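Long-range contacts in beta-xylosidase (Uncultured organism, PDB 4MLG), which probably hydrolyses beta-1,4-linked xylo-oligosaccharides, releasing xylose, as a family 43 glycoside hydrolase with a beta-propeller fold: residues A18-D23 and S276-K281; N92-M97 and I114-E119; K233-Y238 and Y248-N253. All blocks are in the same frame, centred on the assembly; numbering follows the deposited sequence.

Contact 1 (A18-D23 and S276-K281)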
loop_
_atom_site.group_PDB
_atom_site.type_symbol
_atom_site.label_atom_id
_atom_site.label_comp_id
_atom_site.label_asym_id
_atom_site.label_seq_id
_atom_site.Cartn_x
_atom_site.Cartn_y
_atom_site.Cartn_z
ATOM N N ALA A 18 -12.627 -0.645 -25.275
ATOM C CA ALA A 18 -13.425 0.148 -26.202
ATOM C C ALA A 18 -14.725 0.669 -25.588
ATOM O O ALA A 18 -15.420 -0.044 -24.864
ATOM C CB ALA A 18 -13.709 -0.647 -27.465
ATOM N N HIS A 19 -15.035 1.926 -25.888
ATOM C CA HIS A 19 -16.253 2.568 -25.411
ATOM C C HIS A 19 -16.835 3.441 -26.512
ATOM O O HIS A 19 -16.115 3.888 -27.406
ATOM C CB HIS A 19 -15.965 3.427 -24.180
ATOM C CG HIS A 19 -15.564 2.641 -22.971
ATOM N ND1 HIS A 19 -16.432 2.379 -21.934
ATOM C CD2 HIS A 19 -14.388 2.064 -22.633
ATOM C CE1 HIS A 19 -15.808 1.671 -21.009
ATOM N NE2 HIS A 19 -14.566 1.466 -21.409
ATOM N N VAL A 20 -18.138 3.686 -26.443
ATOM C CA VAL A 20 -18.801 4.538 -27.419
ATOM C C VAL A 20 -19.143 5.897 -26.817
ATOM O O VAL A 20 -20.036 6.012 -25.976
ATOM C CB VAL A 20 -20.082 3.885 -27.966
ATOM C CG1 VAL A 20 -20.679 4.744 -29.067
ATOM C CG2 VAL A 20 -19.779 2.489 -28.483
ATOM N N PHE A 21 -18.422 6.924 -27.255
ATOM C CA PHE A 21 -18.639 8.282 -26.775
ATOM C C PHE A 21 -18.940 9.203 -27.951
ATOM O O PHE A 21 -18.186 9.236 -28.922
ATOM C CB PHE A 21 -17.403 8.784 -26.028
ATOM C CG PHE A 21 -17.089 8.009 -24.780
ATOM C CD1 PHE A 21 -18.098 7.634 -23.907
ATOM C CD2 PHE A 21 -15.784 7.651 -24.483
ATOM C CE1 PHE A 21 -17.810 6.921 -22.755
ATOM C CE2 PHE A 21 -15.489 6.938 -23.335
ATOM C CZ PHE A 21 -16.503 6.572 -22.470
ATOM N N ASN A 22 -20.041 9.946 -27.855
ATOM C CA ASN A 22 -20.445 10.885 -28.899
ATOM C C ASN A 22 -20.559 10.232 -30.274
ATOM O O ASN A 22 -20.081 10.778 -31.268
ATOM C CB ASN A 22 -19.484 12.078 -28.962
ATOM C CG ASN A 22 -19.464 12.884 -27.676
ATOM O OD1 ASN A 22 -20.478 12.999 -26.987
ATOM N ND2 ASN A 22 -18.307 13.449 -27.347
ATOM N N ASP A 23 -21.184 9.055 -30.311
ATOM C CA ASP A 23 -21.345 8.270 -31.537
ATOM C C ASP A 23 -20.014 7.892 -32.186
ATOM O O ASP A 23 -19.963 7.526 -33.361
ATOM C CB ASP A 23 -22.255 8.988 -32.539
ATOM C CG ASP A 23 -23.649 9.215 -31.995
ATOM O OD1 ASP A 23 -24.001 8.578 -30.979
ATOM O OD2 ASP A 23 -24.393 10.026 -32.585
ATOM N N SER A 276 -12.055 -6.537 -24.850
ATOM C CA SER A 276 -13.148 -5.665 -24.436
ATOM C C SER A 276 -14.283 -5.797 -25.447
ATOM O O SER A 276 -14.055 -5.727 -26.655
ATOM C CB SER A 276 -12.690 -4.208 -24.347
ATOM O OG SER A 276 -12.320 -3.710 -25.620
ATOM N N ILE A 277 -15.500 -5.994 -24.951
ATOM C CA ILE A 277 -16.659 -6.193 -25.816
ATOM C C ILE A 277 -17.579 -4.973 -25.811
ATOM O O ILE A 277 -17.941 -4.462 -24.751
ATOM C CB ILE A 277 -17.459 -7.439 -25.393
ATOM C CG1 ILE A 277 -16.535 -8.655 -25.302
ATOM C CG2 ILE A 277 -18.600 -7.696 -26.364
ATOM C CD1 ILE A 277 -17.231 -9.926 -24.887
ATOM N N VAL A 278 -17.954 -4.513 -27.001
ATOM C CA VAL A 278 -18.774 -3.314 -27.134
ATOM C C VAL A 278 -19.599 -3.361 -28.421
ATOM O O VAL A 278 -19.169 -3.933 -29.423
ATOM C CB VAL A 278 -17.897 -2.037 -27.105
ATOM C CG1 VAL A 278 -16.978 -1.989 -28.317
ATOM C CG2 VAL A 278 -18.755 -0.784 -27.024
ATOM N N GLU A 279 -20.793 -2.780 -28.381
ATOM C CA GLU A 279 -21.649 -2.701 -29.560
ATOM C C GLU A 279 -21.452 -1.365 -30.267
ATOM O O GLU A 279 -21.491 -0.308 -29.636
ATOM C CB GLU A 279 -23.119 -2.869 -29.167
ATOM C CG GLU A 279 -24.089 -2.820 -30.340
ATOM C CD GLU A 279 -25.541 -2.908 -29.903
ATOM O OE1 GLU A 279 -25.832 -2.574 -28.736
ATOM O OE2 GLU A 279 -26.391 -3.312 -30.726
ATOM N N PHE A 280 -21.236 -1.414 -31.578
ATOM C CA PHE A 280 -21.069 -0.200 -32.366
ATOM C C PHE A 280 -21.775 -0.322 -33.713
ATOM O O PHE A 280 -21.467 -1.211 -34.509
ATOM C CB PHE A 280 -19.583 0.118 -32.560
ATOM C CG PHE A 280 -19.322 1.487 -33.125
ATOM C CD1 PHE A 280 -19.362 2.607 -32.310
ATOM C CD2 PHE A 280 -19.029 1.653 -34.469
ATOM C CE1 PHE A 280 -19.120 3.869 -32.825
ATOM C CE2 PHE A 280 -18.786 2.912 -34.991
ATOM C CZ PHE A 280 -18.831 4.022 -34.167
ATOM N N LYS A 281 -22.728 0.577 -33.950
ATOM C CA LYS A 281 -23.519 0.598 -35.180
ATOM C C LYS A 281 -24.250 -0.715 -35.463
ATOM O O LYS A 281 -24.229 -1.215 -36.587
ATOM C CB LYS A 281 -22.660 1.009 -36.381
ATOM C CG LYS A 281 -22.182 2.451 -36.332
ATOM C CD LYS A 281 -21.389 2.815 -37.576
ATOM C CE LYS A 281 -21.014 4.288 -37.578
ATOM N NZ LYS A 281 -20.192 4.653 -38.766
#
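S276 OG takes part in two hydrogen bonds. It accepts from A18 N at 3.1 Å, with an N-H...O angle of 145°, and it also bonds to P16 O. The contact packs strands of two neighbouring sheets of the beta-propeller against each other. Strand 18-21 belongs to the sheet that contains strand 24-32. Strand 276-280 is at an edge of the sheet that contains strand 283-290. The axes of the segments 18-21 and 276-280 come within 6.8 Å, their directions 29° apart. Each keeps its backbone bonds for its own sheet: H19 pairs with Y26, V278 with Y285. What joins them beyond the serine is mostly apolar. A18 CB rests against V278 CG1 at 3.6 Å. V278 CG1 lies between the backbone N and the carbonyl carbon (chi1 65°), and this leaves CG2, anti to the N, to meet V20 CG2 at 3.7 Å. H19 turns away from this seam and gives NE2 to D87. The serine end lies toward the calcium site, with the S276 side chain about 6 Å from the calcium ion that D85 and H274 bind. The other end runs out to the surface. There the F280 ring presents its edge to V20 and to the turn at D23: V20 CG2 lies in the ring plane, 3.9 Å from F280 CD1, and D23 O stands near the same plane, 3.8 Å from F280 CZ.

Contact 2 (N92-M97 and I114-E119)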
loop_
_atom_site.group_PDB
_atom_site.type_symbol
_atom_site.label_atom_id
_atom_site.label_comp_id
_atom_site.label_asym_id
_atom_site.label_seq_id
_atom_site.Cartn_x
_atom_site.Cartn_y
_atom_site.Cartn_z
ATOM N N ASN A 92 -21.039 12.442 -14.669
ATOM C CA ASN A 92 -21.043 13.835 -14.228
ATOM C C ASN A 92 -20.449 14.788 -15.260
ATOM O O ASN A 92 -19.880 15.821 -14.907
ATOM C CB ASN A 92 -20.308 13.984 -12.891
ATOM C CG ASN A 92 -20.810 13.016 -11.839
ATOM O OD1 ASN A 92 -22.016 12.821 -11.682
ATOM N ND2 ASN A 92 -19.885 12.396 -11.116
ATOM N N GLY A 93 -20.580 14.434 -16.535
ATOM C CA GLY A 93 -20.057 15.254 -17.613
ATOM C C GLY A 93 -18.550 15.161 -17.766
ATOM O O GLY A 93 -17.952 15.909 -18.540
ATOM N N LYS A 94 -17.930 14.244 -17.029
ATOM C CA LYS A 94 -16.483 14.069 -17.099
ATOM C C LYS A 94 -16.093 12.616 -17.359
ATOM O O LYS A 94 -16.894 11.703 -17.165
ATOM C CB LYS A 94 -15.817 14.580 -15.819
ATOM C CG LYS A 94 -15.936 16.082 -15.619
ATOM C CD LYS A 94 -15.254 16.530 -14.336
ATOM C CE LYS A 94 -15.921 15.921 -13.114
ATOM N NZ LYS A 94 -17.354 16.315 -13.001
ATOM N N TYR A 95 -14.855 12.413 -17.799
ATOM C CA TYR A 95 -14.353 11.075 -18.092
ATOM C C TYR A 95 -13.301 10.652 -17.070
ATOM O O TYR A 95 -12.276 11.315 -16.906
ATOM C CB TYR A 95 -13.778 11.016 -19.509
ATOM C CG TYR A 95 -14.802 11.251 -20.600
ATOM C CD1 TYR A 95 -15.382 10.184 -21.278
ATOM C CD2 TYR A 95 -15.190 12.537 -20.952
ATOM C CE1 TYR A 95 -16.318 10.394 -22.277
ATOM C CE2 TYR A 95 -16.125 12.756 -21.946
ATOM C CZ TYR A 95 -16.684 11.682 -22.606
ATOM O OH TYR A 95 -17.615 11.900 -23.598
ATOM N N TYR A 96 -13.569 9.548 -16.381
ATOM C CA TYR A 96 -12.678 9.059 -15.338
ATOM C C TYR A 96 -11.865 7.864 -15.816
ATOM O O TYR A 96 -12.415 6.796 -16.089
ATOM C CB TYR A 96 -13.479 8.677 -14.091
ATOM C CG TYR A 96 -14.202 9.840 -13.447
ATOM C CD1 TYR A 96 -13.602 10.580 -12.437
ATOM C CD2 TYR A 96 -15.482 10.198 -13.849
ATOM C CE1 TYR A 96 -14.255 11.642 -11.845
ATOM C CE2 TYR A 96 -16.144 11.260 -13.263
ATOM C CZ TYR A 96 -15.525 11.979 -12.261
ATOM O OH TYR A 96 -16.176 13.038 -11.670
ATOM N N MET A 97 -10.553 8.049 -15.923
ATOM C CA MET A 97 -9.663 6.961 -16.310
ATOM C C MET A 97 -9.114 6.245 -15.082
ATOM O O MET A 97 -8.534 6.872 -14.196
ATOM C CB MET A 97 -8.507 7.478 -17.167
ATOM C CG MET A 97 -7.449 6.427 -17.459
ATOM S SD MET A 97 -6.099 7.050 -18.476
ATOM C CE MET A 97 -6.966 7.453 -19.990
ATOM N N ILE A 114 -8.601 12.371 -14.703
ATOM C CA ILE A 114 -9.840 13.009 -15.141
ATOM C C ILE A 114 -9.643 13.901 -16.369
ATOM O O ILE A 114 -8.614 14.563 -16.506
ATOM C CB ILE A 114 -10.455 13.849 -13.999
ATOM C CG1 ILE A 114 -10.447 13.059 -12.687
ATOM C CG2 ILE A 114 -11.868 14.291 -14.348
ATOM C CD1 ILE A 114 -11.048 13.807 -11.515
ATOM N N SER A 115 -10.634 13.908 -17.259
ATOM C CA SER A 115 -10.622 14.776 -18.433
ATOM C C SER A 115 -12.030 15.272 -18.759
ATOM O O SER A 115 -13.021 14.655 -18.366
ATOM C CB SER A 115 -10.032 14.045 -19.640
ATOM O OG SER A 115 -10.051 14.868 -20.794
ATOM N N ASP A 116 -12.116 16.387 -19.479
ATOM C CA ASP A 116 -13.405 16.957 -19.858
ATOM C C ASP A 116 -13.923 16.367 -21.166
ATOM O O ASP A 116 -15.095 16.524 -21.507
ATOM C CB ASP A 116 -13.311 18.480 -19.969
ATOM C CG ASP A 116 -13.203 19.158 -18.617
ATOM O OD1 ASP A 116 -13.904 18.728 -17.676
ATOM O OD2 ASP A 116 -12.415 20.119 -18.494
ATOM N N ARG A 117 -13.042 15.691 -21.895
ATOM C CA ARG A 117 -13.412 15.051 -23.152
ATOM C C ARG A 117 -12.707 13.697 -23.278
ATOM O O ARG A 117 -11.627 13.511 -22.717
ATOM C CB ARG A 117 -13.105 15.979 -24.335
ATOM C CG ARG A 117 -11.696 16.534 -24.370
ATOM C CD ARG A 117 -11.624 17.746 -25.287
ATOM N NE ARG A 117 -10.252 18.191 -25.507
ATOM C CZ ARG A 117 -9.549 17.926 -26.602
ATOM N NH1 ARG A 117 -10.092 17.222 -27.586
ATOM N NH2 ARG A 117 -8.304 18.370 -26.718
ATOM N N PRO A 118 -13.321 12.744 -24.005
ATOM C CA PRO A 118 -12.850 11.352 -23.997
ATOM C C PRO A 118 -11.436 11.159 -24.538
ATOM O O PRO A 118 -10.777 10.185 -24.174
ATOM C CB PRO A 118 -13.857 10.638 -24.905
ATOM C CG PRO A 118 -14.388 11.705 -25.791
ATOM C CD PRO A 118 -14.453 12.928 -24.933
ATOM N N GLU A 119 -10.981 12.068 -25.392
ATOM C CA GLU A 119 -9.670 11.931 -26.015
ATOM C C GLU A 119 -8.665 12.913 -25.424
ATOM O O GLU A 119 -7.455 12.742 -25.575
ATOM C CB GLU A 119 -9.774 12.141 -27.527
ATOM C CG GLU A 119 -9.810 13.602 -27.966
ATOM C CD GLU A 119 -11.160 14.269 -27.757
ATOM O OE1 GLU A 119 -11.975 13.763 -26.958
ATOM O OE2 GLU A 119 -11.408 15.308 -28.404
#
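Y95 lies across P118, and each part of its side chain meets something different. Y95 CB is beside S115 O. CG stands over the start of the proline, 3.9 Å from P118 CA. Of the two ring branches, CD2 and CE2 pass the peptide: Y95 CD2 is 3.6 Å from P118 N, and Y95 CE2 is 3.4 Å from P118 CD. On the other branch, Y95 CE1 meets P118 CB. At the tip, Y95 OH comes within 3.6 Å of P118 CD. The result is a CH-pi contact, with P118 CB 3.9 Å from the ring centroid and 22° off its normal. S115 O and D116 O sit at the ring edge, in its plane. CG lies anti to the carbonyl carbon (chi1 -64°), which carries the ring over the turn after S115.

The backbone pairing holds the two segments in register beside it. Y95 and S115 form an antiparallel hydrogen-bonded pair of a beta hairpin. Y95 N donates to S115 O at 3.0 Å, almost straight (174°), and S115 N returns a bond to Y95 O. S115 OG steadies the turn by donating to R117 O at 2.8 Å. On the sheet face that carries Y96, its ring and I114 run alongside each other. Strands 94-102 and 108-115 are the middle pair of a four-stranded sheet. Strand 81-91 flanks the first, strand 123-124 the second, and P118 reaches Y26 of strand 24-32.

Contact 3 (K233-Y238 and Y248-N253)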
loop_
_atom_site.group_PDB
_atom_site.type_symbol
_atom_site.label_atom_id
_atom_site.label_comp_id
_atom_site.label_asym_id
_atom_site.label_seq_id
_atom_site.Cartn_x
_atom_site.Cartn_y
_atom_site.Cartn_z
ATOM N N LYS A 233 -29.325 -9.626 -20.130
ATOM C CA LYS A 233 -28.450 -10.556 -19.427
ATOM C C LYS A 233 -27.047 -9.976 -19.255
ATOM O O LYS A 233 -26.562 -9.238 -20.113
ATOM C CB LYS A 233 -28.387 -11.891 -20.174
ATOM C CG LYS A 233 -28.058 -13.085 -19.293
ATOM C CD LYS A 233 -27.920 -14.357 -20.114
ATOM C CE LYS A 233 -29.161 -14.620 -20.952
ATOM N NZ LYS A 233 -29.014 -15.838 -21.797
ATOM N N TYR A 234 -26.402 -10.306 -18.140
ATOM C CA TYR A 234 -25.042 -9.846 -17.875
ATOM C C TYR A 234 -24.009 -10.817 -18.440
ATOM O O TYR A 234 -24.210 -12.031 -18.426
ATOM C CB TYR A 234 -24.812 -9.662 -16.373
ATOM C CG TYR A 234 -25.468 -8.434 -15.784
ATOM C CD1 TYR A 234 -24.754 -7.256 -15.618
ATOM C CD2 TYR A 234 -26.800 -8.454 -15.390
ATOM C CE1 TYR A 234 -25.347 -6.130 -15.077
ATOM C CE2 TYR A 234 -27.402 -7.333 -14.849
ATOM C CZ TYR A 234 -26.671 -6.174 -14.694
ATOM O OH TYR A 234 -27.264 -5.055 -14.156
ATOM N N TYR A 235 -22.902 -10.275 -18.935
ATOM C CA TYR A 235 -21.827 -11.098 -19.471
ATOM C C TYR A 235 -20.483 -10.698 -18.875
ATOM O O TYR A 235 -19.922 -9.664 -19.233
ATOM C CB TYR A 235 -21.767 -10.986 -20.996
ATOM C CG TYR A 235 -22.926 -11.632 -21.724
ATOM C CD1 TYR A 235 -22.848 -12.948 -22.164
ATOM C CD2 TYR A 235 -24.093 -10.924 -21.981
ATOM C CE1 TYR A 235 -23.903 -13.542 -22.833
ATOM C CE2 TYR A 235 -25.153 -11.510 -22.649
ATOM C CZ TYR A 235 -25.052 -12.817 -23.072
ATOM O OH TYR A 235 -26.107 -13.402 -23.736
ATOM N N PHE A 236 -19.972 -11.518 -17.963
ATOM C CA PHE A 236 -18.655 -11.281 -17.392
ATOM C C PHE A 236 -17.609 -12.124 -18.108
ATOM O O PHE A 236 -17.541 -13.340 -17.920
ATOM C CB PHE A 236 -18.645 -11.586 -15.894
ATOM C CG PHE A 236 -17.305 -11.382 -15.245
ATOM C CD1 PHE A 236 -16.869 -10.109 -14.913
ATOM C CD2 PHE A 236 -16.481 -12.462 -14.970
ATOM C CE1 PHE A 236 -15.633 -9.914 -14.317
ATOM C CE2 PHE A 236 -15.244 -12.277 -14.374
ATOM C CZ PHE A 236 -14.820 -11.000 -14.046
ATOM N N SER A 237 -16.799 -11.474 -18.935
ATOM C CA SER A 237 -15.739 -12.159 -19.659
ATOM C C SER A 237 -14.381 -11.864 -19.028
ATOM O O SER A 237 -14.224 -10.877 -18.305
ATOM C CB SER A 237 -15.751 -11.762 -21.134
ATOM O OG SER A 237 -15.646 -10.357 -21.288
ATOM N N TYR A 238 -13.405 -12.725 -19.303
ATOM C CA TYR A 238 -12.105 -12.642 -18.647
ATOM C C TYR A 238 -11.056 -13.502 -19.342
ATOM O O TYR A 238 -11.376 -14.291 -20.231
ATOM C CB TYR A 238 -12.228 -13.066 -17.181
ATOM C CG TYR A 238 -12.796 -14.457 -16.989
ATOM C CD1 TYR A 238 -11.960 -15.549 -16.796
ATOM C CD2 TYR A 238 -14.168 -14.676 -16.998
ATOM C CE1 TYR A 238 -12.475 -16.819 -16.620
ATOM C CE2 TYR A 238 -14.691 -15.942 -16.825
ATOM C CZ TYR A 238 -13.840 -17.009 -16.636
ATOM O OH TYR A 238 -14.358 -18.271 -16.462
ATOM N N TYR A 248 -16.246 -16.601 -20.722
ATOM C CA TYR A 248 -17.304 -15.701 -20.283
ATOM C C TYR A 248 -18.346 -16.412 -19.428
ATOM O O TYR A 248 -18.568 -17.616 -19.568
ATOM C CB TYR A 248 -17.974 -15.018 -21.479
ATOM C CG TYR A 248 -18.971 -15.882 -22.217
ATOM C CD1 TYR A 248 -20.339 -15.700 -22.045
ATOM C CD2 TYR A 248 -18.548 -16.875 -23.090
ATOM C CE1 TYR A 248 -21.254 -16.485 -22.720
ATOM C CE2 TYR A 248 -19.456 -17.664 -23.768
ATOM C CZ TYR A 248 -20.808 -17.465 -23.580
ATOM O OH TYR A 248 -21.716 -18.249 -24.253
ATOM N N ALA A 249 -18.977 -15.652 -18.539
ATOM C CA ALA A 249 -20.015 -16.180 -17.666
ATOM C C ALA A 249 -21.246 -15.281 -17.718
ATOM O O ALA A 249 -21.200 -14.192 -18.292
ATOM C CB ALA A 249 -19.496 -16.295 -16.244
ATOM N N THR A 250 -22.346 -15.733 -17.124
ATOM C CA THR A 250 -23.584 -14.959 -17.137
ATOM C C THR A 250 -24.217 -14.833 -15.754
ATOM O O THR A 250 -24.060 -15.709 -14.902
ATOM C CB THR A 250 -24.616 -15.546 -18.121
ATOM O OG1 THR A 250 -24.815 -16.936 -17.837
ATOM C CG2 THR A 250 -24.136 -15.387 -19.557
ATOM N N GLY A 251 -24.926 -13.729 -15.543
ATOM C CA GLY A 251 -25.586 -13.459 -14.279
ATOM C C GLY A 251 -26.732 -12.484 -14.469
ATOM O O GLY A 251 -26.956 -11.996 -15.577
ATOM N N ASP A 252 -27.457 -12.193 -13.395
ATOM C CA ASP A 252 -28.620 -11.316 -13.487
ATOM C C ASP A 252 -28.428 -9.988 -12.750
ATOM O O ASP A 252 -29.323 -9.144 -12.737
ATOM C CB ASP A 252 -29.876 -12.030 -12.976
ATOM C CG ASP A 252 -29.817 -12.327 -11.487
ATOM O OD1 ASP A 252 -28.701 -12.472 -10.947
ATOM O OD2 ASP A 252 -30.891 -12.417 -10.855
ATOM N N ASN A 253 -27.257 -9.811 -12.145
ATOM C CA ASN A 253 -26.948 -8.584 -11.416
ATOM C C ASN A 253 -25.439 -8.390 -11.262
ATOM O O ASN A 253 -24.686 -9.363 -11.281
ATOM C CB ASN A 253 -27.648 -8.582 -10.052
ATOM C CG ASN A 253 -27.010 -9.534 -9.064
ATOM O OD1 ASN A 253 -26.195 -9.130 -8.235
ATOM N ND2 ASN A 253 -27.383 -10.806 -9.140
#
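The Y234 ring has the backbone of N253 over one face, with N253 C 4.1 Å above its centre. The motif is an antiparallel beta hairpin of the propeller, formed by strands 233-239 and 246-251. Near the plane of the Y234 ring, at the edge, is G251 O, which also lies 3.3 Å from Y234 CB. Y229 meets this ring edge-to-face. On the opposite sheet face, Y248 CD1 sits in the plane of the Y235 ring, at its edge, 3.7 Å from Y235 CD1. The H228 ring meets that of Y235, their planes nearly parallel.

Y235 and Y248 lie side by side and point the same way. Y248 CG lies between its backbone N and carbonyl carbon (chi1 78°), which brings the ring next to Y235. T250 CG2 comes to the same CD1-CE1 side of the Y235 ring, 3.8 Å from Y235 CE1. The polar ends are held outside the hairpin: Y235 OH by G314 O, Y248 OH by I316 N, T250 OG1 by R261 and S237 OG by H275. Y234 OH bonds to D142 OD1. A leucine in place of Y234 would probably leave N253 without the flat face beneath it and D142 without its hydroxyl partner.

Y234 N donates to G251 O at 3.1 Å, while the return bond from G251 N is weak. The pair F236 and A249 is firmer. A249 N reaches F236 O at 2.8 Å and F236 N reaches A249 O at 3.0 Å, each N-H approaching from above the plane of the carbonyl it meets.

How the contacts relate
The three contacts lie in different parts of one propeller. Contact 1 joins segments 253 residues apart at their closest ends, and contacts 2 and 3 fall in series inside the loop it closes. Contacts 2 and 3 are hairpins within separate sheets; contact 1 packs two other sheets together. Contact 1 touches both hairpins: the F21 ring meets Y95 edge-to-face and packs on P118, and I277 CD1 lies 4.0 Å from S237 OG. Centres of contacts 1 and 2 are 16 Å apart, those of 1 and 3 18 Å. Contacts 2 and 3 do not meet; their nearest atoms are about 17 Å apart. Contact 1 bridges the hairpins and, like contact 3, nears the calcium, as expected for blades.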